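Local coordinates for protein methionine-R-sulfoxide reductase (Neisseria meningitidis, PDB 3MMH) that reduces the R-form of free methionine sulfoxide back to methionine, using a GAF-domain pocket that encloses the substrate, at residues 50-64 against 67-80. Residues are numbered along the deposited sequence; the frame is centred on the assembly and turned at random.
Sequences FWVGFYLVDTRSDEL and APFQGPLACTRIPF. With SME (methionine sulfoxide), chain C.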
loop_
_atom_site.group_PDB
_atom_site.type_symbol
_atom_site.label_atom_id
_atom_site.label_comp_id
_atom_site.label_asym_id
_atom_site.label_seq_id
_atom_site.Cartn_x
_atom_site.Cartn_y
_atom_site.Cartn_z
ATOM N N PHE A 50 -3.540 -12.872 -4.390
ATOM C CA PHE A 50 -2.170 -12.920 -3.878
ATOM C C PHE A 50 -1.502 -11.530 -3.857
ATOM O O PHE A 50 -0.808 -11.199 -2.866
ATOM C CB PHE A 50 -1.348 -13.850 -4.788
ATOM C CG PHE A 50 0.072 -14.020 -4.400
ATOM C CD1 PHE A 50 0.441 -14.674 -3.217
ATOM C CD2 PHE A 50 1.066 -13.563 -5.245
ATOM C CE1 PHE A 50 1.780 -14.802 -2.842
ATOM C CE2 PHE A 50 2.403 -13.709 -4.886
ATOM C CZ PHE A 50 2.708 -14.421 -3.767
ATOM N N TRP A 51 -1.685 -10.732 -4.880
ATOM C CA TRP A 51 -1.121 -9.436 -4.967
ATOM C C TRP A 51 -2.062 -8.562 -5.707
ATOM O O TRP A 51 -2.609 -8.946 -6.752
ATOM C CB TRP A 51 0.249 -9.515 -5.697
ATOM C CG TRP A 51 1.202 -8.377 -5.519
ATOM C CD1 TRP A 51 2.242 -8.363 -4.616
ATOM C CD2 TRP A 51 1.220 -7.095 -6.182
ATOM N NE1 TRP A 51 2.896 -7.187 -4.732
ATOM C CE2 TRP A 51 2.311 -6.384 -5.677
ATOM C CE3 TRP A 51 0.470 -6.508 -7.205
ATOM C CZ2 TRP A 51 2.662 -5.117 -6.105
ATOM C CZ3 TRP A 51 0.771 -5.255 -7.633
ATOM C CH2 TRP A 51 1.856 -4.550 -7.084
ATOM N N VAL A 52 -2.246 -7.323 -5.268
ATOM C CA VAL A 52 -3.046 -6.365 -6.015
ATOM C C VAL A 52 -2.561 -4.941 -5.712
ATOM O O VAL A 52 -2.388 -4.602 -4.536
ATOM C CB VAL A 52 -4.571 -6.493 -5.814
ATOM C CG1 VAL A 52 -4.964 -6.428 -4.344
ATOM C CG2 VAL A 52 -5.349 -5.527 -6.674
ATOM N N GLY A 53 -2.374 -4.132 -6.722
ATOM C CA GLY A 53 -1.860 -2.808 -6.513
ATOM C C GLY A 53 -1.549 -2.080 -7.754
ATOM O O GLY A 53 -2.081 -2.432 -8.848
ATOM N N PHE A 54 -0.720 -1.067 -7.672
ATOM C CA PHE A 54 -0.502 -0.100 -8.744
ATOM C C PHE A 54 0.957 0.126 -9.004
ATOM O O PHE A 54 1.769 0.147 -8.057
ATOM C CB PHE A 54 -1.182 1.218 -8.412
ATOM C CG PHE A 54 -2.684 1.092 -8.235
ATOM C CD1 PHE A 54 -3.518 1.155 -9.319
ATOM C CD2 PHE A 54 -3.230 0.771 -6.994
ATOM C CE1 PHE A 54 -4.891 0.988 -9.121
ATOM C CE2 PHE A 54 -4.594 0.623 -6.798
ATOM C CZ PHE A 54 -5.400 0.696 -7.915
ATOM N N TYR A 55 1.251 0.440 -10.255
ATOM C CA TYR A 55 2.490 1.097 -10.655
ATOM C C TYR A 55 2.136 2.361 -11.389
ATOM O O TYR A 55 1.115 2.396 -12.104
ATOM C CB TYR A 55 3.338 0.212 -11.592
ATOM C CG TYR A 55 3.997 -0.972 -10.984
ATOM C CD1 TYR A 55 5.381 -0.955 -10.739
ATOM C CD2 TYR A 55 3.302 -2.165 -10.669
ATOM C CE1 TYR A 55 6.002 -2.011 -10.163
ATOM C CE2 TYR A 55 3.930 -3.245 -10.087
ATOM C CZ TYR A 55 5.304 -3.173 -9.803
ATOM O OH TYR A 55 5.931 -4.231 -9.201
ATOM N N LEU A 56 2.949 3.375 -11.276
ATOM C CA LEU A 56 2.696 4.701 -11.872
ATOM C C LEU A 56 3.830 5.067 -12.822
ATOM O O LEU A 56 5.001 4.774 -12.539
ATOM C CB LEU A 56 2.498 5.792 -10.804
ATOM C CG LEU A 56 1.273 5.573 -9.916
ATOM C CD1 LEU A 56 1.280 6.599 -8.768
ATOM C CD2 LEU A 56 -0.048 5.525 -10.693
ATOM N N VAL A 57 3.501 5.683 -13.936
ATOM C CA VAL A 57 4.506 6.060 -14.913
ATOM C C VAL A 57 5.403 7.193 -14.376
ATOM O O VAL A 57 4.881 8.221 -13.933
ATOM C CB VAL A 57 3.837 6.471 -16.253
ATOM C CG1 VAL A 57 4.865 7.107 -17.184
ATOM C CG2 VAL A 57 3.137 5.285 -16.884
ATOM N N ASP A 58 6.702 7.006 -14.506
ATOM C CA ASP A 58 7.736 7.989 -14.271
ATOM C C ASP A 58 8.242 8.450 -15.594
ATOM O O ASP A 58 8.993 7.731 -16.258
ATOM C CB ASP A 58 8.890 7.422 -13.461
ATOM C CG ASP A 58 9.926 8.443 -13.132
ATOM O OD1 ASP A 58 9.716 9.640 -13.217
ATOM O OD2 ASP A 58 11.032 7.999 -12.825
ATOM N N THR A 59 7.830 9.634 -16.023
ATOM C CA THR A 59 8.295 10.164 -17.295
ATOM C C THR A 59 9.795 10.502 -17.309
ATOM O O THR A 59 10.428 10.449 -18.392
ATOM C CB THR A 59 7.449 11.377 -17.663
ATOM O OG1 THR A 59 7.486 12.321 -16.583
ATOM C CG2 THR A 59 5.967 11.027 -17.909
ATOM N N ARG A 60 10.458 10.650 -16.182
ATOM C CA ARG A 60 11.874 10.966 -16.291
ATOM C C ARG A 60 12.635 9.708 -16.841
ATOM O O ARG A 60 13.600 9.832 -17.584
ATOM C CB ARG A 60 12.399 11.338 -14.950
ATOM C CG ARG A 60 11.936 12.664 -14.446
ATOM C CD ARG A 60 12.443 12.956 -13.012
ATOM N NE ARG A 60 13.863 13.350 -12.942
ATOM C CZ ARG A 60 14.527 13.546 -11.798
ATOM N NH1 ARG A 60 13.904 13.389 -10.642
ATOM N NH2 ARG A 60 15.804 13.880 -11.792
ATOM N N SER A 61 12.230 8.491 -16.434
ATOM C CA SER A 61 12.966 7.261 -16.653
ATOM C C SER A 61 12.263 6.301 -17.612
ATOM O O SER A 61 12.812 5.260 -17.954
ATOM C CB SER A 61 13.195 6.600 -15.272
ATOM O OG SER A 61 12.021 6.093 -14.780
ATOM N N ASP A 62 11.046 6.628 -18.091
ATOM C CA ASP A 62 10.232 5.717 -18.917
ATOM C C ASP A 62 10.104 4.345 -18.258
ATOM O O ASP A 62 10.223 3.258 -18.898
ATOM C CB ASP A 62 10.744 5.572 -20.311
ATOM C CG ASP A 62 10.717 6.880 -21.024
ATOM O OD1 ASP A 62 9.690 7.593 -20.886
ATOM O OD2 ASP A 62 11.717 7.197 -21.678
ATOM N N GLU A 63 9.790 4.411 -16.962
ATOM C CA GLU A 63 9.528 3.205 -16.200
ATOM C C GLU A 63 8.236 3.354 -15.418
ATOM O O GLU A 63 7.856 4.467 -15.014
ATOM C CB GLU A 63 10.670 2.967 -15.170
ATOM C CG GLU A 63 12.003 2.657 -15.777
ATOM C CD GLU A 63 13.164 2.657 -14.876
ATOM O OE1 GLU A 63 13.202 3.325 -13.876
ATOM O OE2 GLU A 63 14.175 2.062 -15.294
ATOM N N LEU A 64 7.606 2.218 -15.141
ATOM C CA LEU A 64 6.557 2.100 -14.143
ATOM C C LEU A 64 7.241 1.977 -12.776
ATOM O O LEU A 64 8.167 1.171 -12.629
ATOM C CB LEU A 64 5.723 0.898 -14.425
ATOM C CG LEU A 64 4.747 1.002 -15.620
ATOM C CD1 LEU A 64 4.219 -0.331 -16.058
ATOM C CD2 LEU A 64 3.583 1.983 -15.278
ATOM N N ALA A 67 3.720 1.685 -6.594
ATOM C CA ALA A 67 2.851 2.575 -5.841
ATOM C C ALA A 67 2.157 1.730 -4.774
ATOM O O ALA A 67 2.564 0.598 -4.528
ATOM C CB ALA A 67 1.998 3.393 -6.792
ATOM N N PRO A 68 1.023 2.148 -4.181
ATOM C CA PRO A 68 0.388 1.277 -3.176
ATOM C C PRO A 68 0.006 -0.096 -3.710
ATOM O O PRO A 68 -0.454 -0.215 -4.847
ATOM C CB PRO A 68 -0.783 2.100 -2.712
ATOM C CG PRO A 68 -0.352 3.524 -2.831
ATOM C CD PRO A 68 0.451 3.513 -4.138
ATOM N N PHE A 69 0.071 -1.093 -2.836
ATOM C CA PHE A 69 -0.294 -2.457 -3.154
ATOM C C PHE A 69 -0.476 -3.257 -1.876
ATOM O O PHE A 69 0.029 -2.862 -0.817
ATOM C CB PHE A 69 0.744 -3.124 -4.031
ATOM C CG PHE A 69 2.084 -3.442 -3.302
ATOM C CD1 PHE A 69 3.067 -2.512 -3.208
ATOM C CD2 PHE A 69 2.227 -4.687 -2.741
ATOM C CE1 PHE A 69 4.259 -2.837 -2.571
ATOM C CE2 PHE A 69 3.454 -5.015 -2.101
ATOM C CZ PHE A 69 4.435 -4.086 -2.046
ATOM N N GLN A 70 -1.108 -4.398 -1.990
ATOM C CA GLN A 70 -1.189 -5.412 -0.962
ATOM C C GLN A 70 -0.678 -6.717 -1.508
ATOM O O GLN A 70 -0.868 -7.045 -2.677
ATOM C CB GLN A 70 -2.609 -5.509 -0.405
ATOM C CG GLN A 70 -3.112 -4.215 0.150
ATOM C CD GLN A 70 -3.713 -4.071 1.451
ATOM O OE1 GLN A 70 -4.138 -2.965 1.866
ATOM N NE2 GLN A 70 -3.804 -5.145 2.144
ATOM N N GLY A 71 -0.035 -7.486 -0.631
ATOM C CA GLY A 71 0.635 -8.703 -0.996
ATOM C C GLY A 71 2.146 -8.610 -0.731
ATOM O O GLY A 71 2.615 -7.609 -0.135
ATOM N N PRO A 72 2.941 -9.607 -1.108
ATOM C CA PRO A 72 4.375 -9.614 -0.817
ATOM C C PRO A 72 5.150 -8.536 -1.581
ATOM O O PRO A 72 4.702 -8.044 -2.615
ATOM C CB PRO A 72 4.800 -11.038 -1.181
ATOM C CG PRO A 72 3.800 -11.433 -2.234
ATOM C CD PRO A 72 2.500 -10.850 -1.758
ATOM N N LEU A 73 6.437 -8.447 -1.265
ATOM C CA LEU A 73 7.187 -7.194 -1.716
ATOM C C LEU A 73 7.334 -7.531 -3.185
ATOM O O LEU A 73 7.250 -8.665 -3.661
ATOM C CB LEU A 73 8.542 -7.081 -1.018
ATOM C CG LEU A 73 9.520 -8.224 -1.288
ATOM C CD1 LEU A 73 10.325 -7.950 -2.549
ATOM C CD2 LEU A 73 10.437 -8.449 -0.097
ATOM N N ALA A 74 7.572 -6.461 -3.921
ATOM C CA ALA A 74 7.571 -6.454 -5.361
ATOM C C ALA A 74 8.694 -5.660 -5.932
ATOM O O ALA A 74 9.349 -4.850 -5.262
ATOM C CB ALA A 74 6.209 -5.872 -5.932
ATOM N N CYS A 75 8.974 -5.872 -7.200
ATOM C CA CYS A 75 9.896 -5.058 -8.021
ATOM C C CYS A 75 9.509 -3.633 -7.967
ATOM O O CYS A 75 8.326 -3.337 -8.138
ATOM C CB CYS A 75 9.888 -5.466 -9.512
ATOM S SG CYS A 75 10.121 -7.270 -9.845
ATOM N N THR A 76 10.428 -2.683 -7.825
ATOM C CA THR A 76 10.066 -1.284 -7.783
ATOM C C THR A 76 9.922 -0.605 -9.118
ATOM O O THR A 76 9.255 0.394 -9.178
ATOM C CB THR A 76 10.902 -0.445 -6.827
ATOM O OG1 THR A 76 12.227 -0.393 -7.355
ATOM C CG2 THR A 76 10.886 -1.024 -5.388
ATOM N N ARG A 77 10.533 -1.169 -10.136
ATOM C CA ARG A 77 10.634 -0.576 -11.448
ATOM C C ARG A 77 10.421 -1.551 -12.561
ATOM O O ARG A 77 11.003 -2.553 -12.568
ATOM C CB ARG A 77 11.969 0.169 -11.634
ATOM C CG ARG A 77 11.982 1.457 -10.826
ATOM C CD ARG A 77 13.195 2.284 -10.855
ATOM N NE ARG A 77 12.939 3.456 -10.004
ATOM C CZ ARG A 77 12.536 4.674 -10.352
ATOM N NH1 ARG A 77 12.318 4.996 -11.607
ATOM N NH2 ARG A 77 12.388 5.589 -9.407
ATOM N N ILE A 78 9.561 -1.215 -13.508
ATOM C CA ILE A 78 9.299 -2.038 -14.704
ATOM C C ILE A 78 9.498 -1.117 -15.938
ATOM O O ILE A 78 8.765 -0.161 -16.117
ATOM C CB ILE A 78 7.885 -2.669 -14.669
ATOM C CG1 ILE A 78 7.725 -3.574 -13.427
ATOM C CG2 ILE A 78 7.669 -3.520 -15.930
ATOM C CD1 ILE A 78 6.337 -4.033 -13.224
ATOM N N PRO A 79 10.463 -1.434 -16.792
ATOM C CA PRO A 79 10.649 -0.637 -17.983
ATOM C C PRO A 79 9.432 -0.654 -18.912
ATOM O O PRO A 79 8.792 -1.705 -19.078
ATOM C CB PRO A 79 11.876 -1.245 -18.656
ATOM C CG PRO A 79 12.548 -1.991 -17.596
ATOM C CD PRO A 79 11.494 -2.482 -16.676
ATOM N N PHE A 80 9.262 0.455 -19.658
ATOM C CA PHE A 80 8.292 0.458 -20.757
ATOM C C PHE A 80 8.463 -0.799 -21.620
ATOM O O PHE A 80 9.570 -1.116 -22.022
ATOM C CB PHE A 80 8.535 1.692 -21.652
ATOM C CG PHE A 80 7.638 1.766 -22.825
ATOM C CD1 PHE A 80 6.356 2.208 -22.690
ATOM C CD2 PHE A 80 8.054 1.303 -24.071
ATOM C CE1 PHE A 80 5.512 2.251 -23.746
ATOM C CE2 PHE A 80 7.205 1.289 -25.141
ATOM C CZ PHE A 80 5.913 1.764 -25.022
HETATM N N SME C . 4.196 -9.647 -13.199
HETATM C CA SME C . 4.388 -8.216 -13.531
HETATM C CB SME C . 5.354 -7.497 -12.566
HETATM C CG SME C . 4.719 -6.947 -11.278
HETATM S S SME C . 4.473 -8.178 -10.062
HETATM O OE SME C . 3.945 -9.480 -10.425
HETATM C CE SME C . 3.676 -7.235 -8.831
HETATM C C SME C . 4.804 -8.064 -14.967
HETATM O O SME C . 4.908 -6.913 -15.416
HETATM O OXT SME C . 5.000 -9.120 -15.683
#
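W51 sends its indole out with CG opposite the backbone N (chi1 -161°), and F69 turns its ring to meet it with CG between N and the carbonyl carbon (chi1 71°). The rings lie nearly parallel but slid apart, F69 CG 3.3 Å from W51 CZ2; F69 backs the indole, which walls the substrate pocket of this GAF-domain sheet. Their hairpin, strands 51-58 and 63-70, pairs antiparallel: V52 and Q70 exchange two backbone hydrogen bonds, and the CA atoms of G53 and F69 close to 3.7 Å. The other indole face takes the substrate methyl, methionine sulfoxide CE 3.5 Å from W51 CE2, while W51 NE1 makes a weak, bent bond to P72 O. I78 lays CD1 over one face of the Y55 ring, 3.7 Å from CZ, and also touches CB of the ligand. L64 and I78 trade backbone hydrogen bonds where strand 77-79 pairs with the start of strand 63-70. At the 58-63 turn, R77 NH1 forms a salt bridge with E63 OE1 and a weak one with D58 OD2, while R77 NE pairs with E29 of the second subunit. C75 is disulfide-bonded to C109, and Y55 OH donates to a lone pair of C75 O at 2.8 Å.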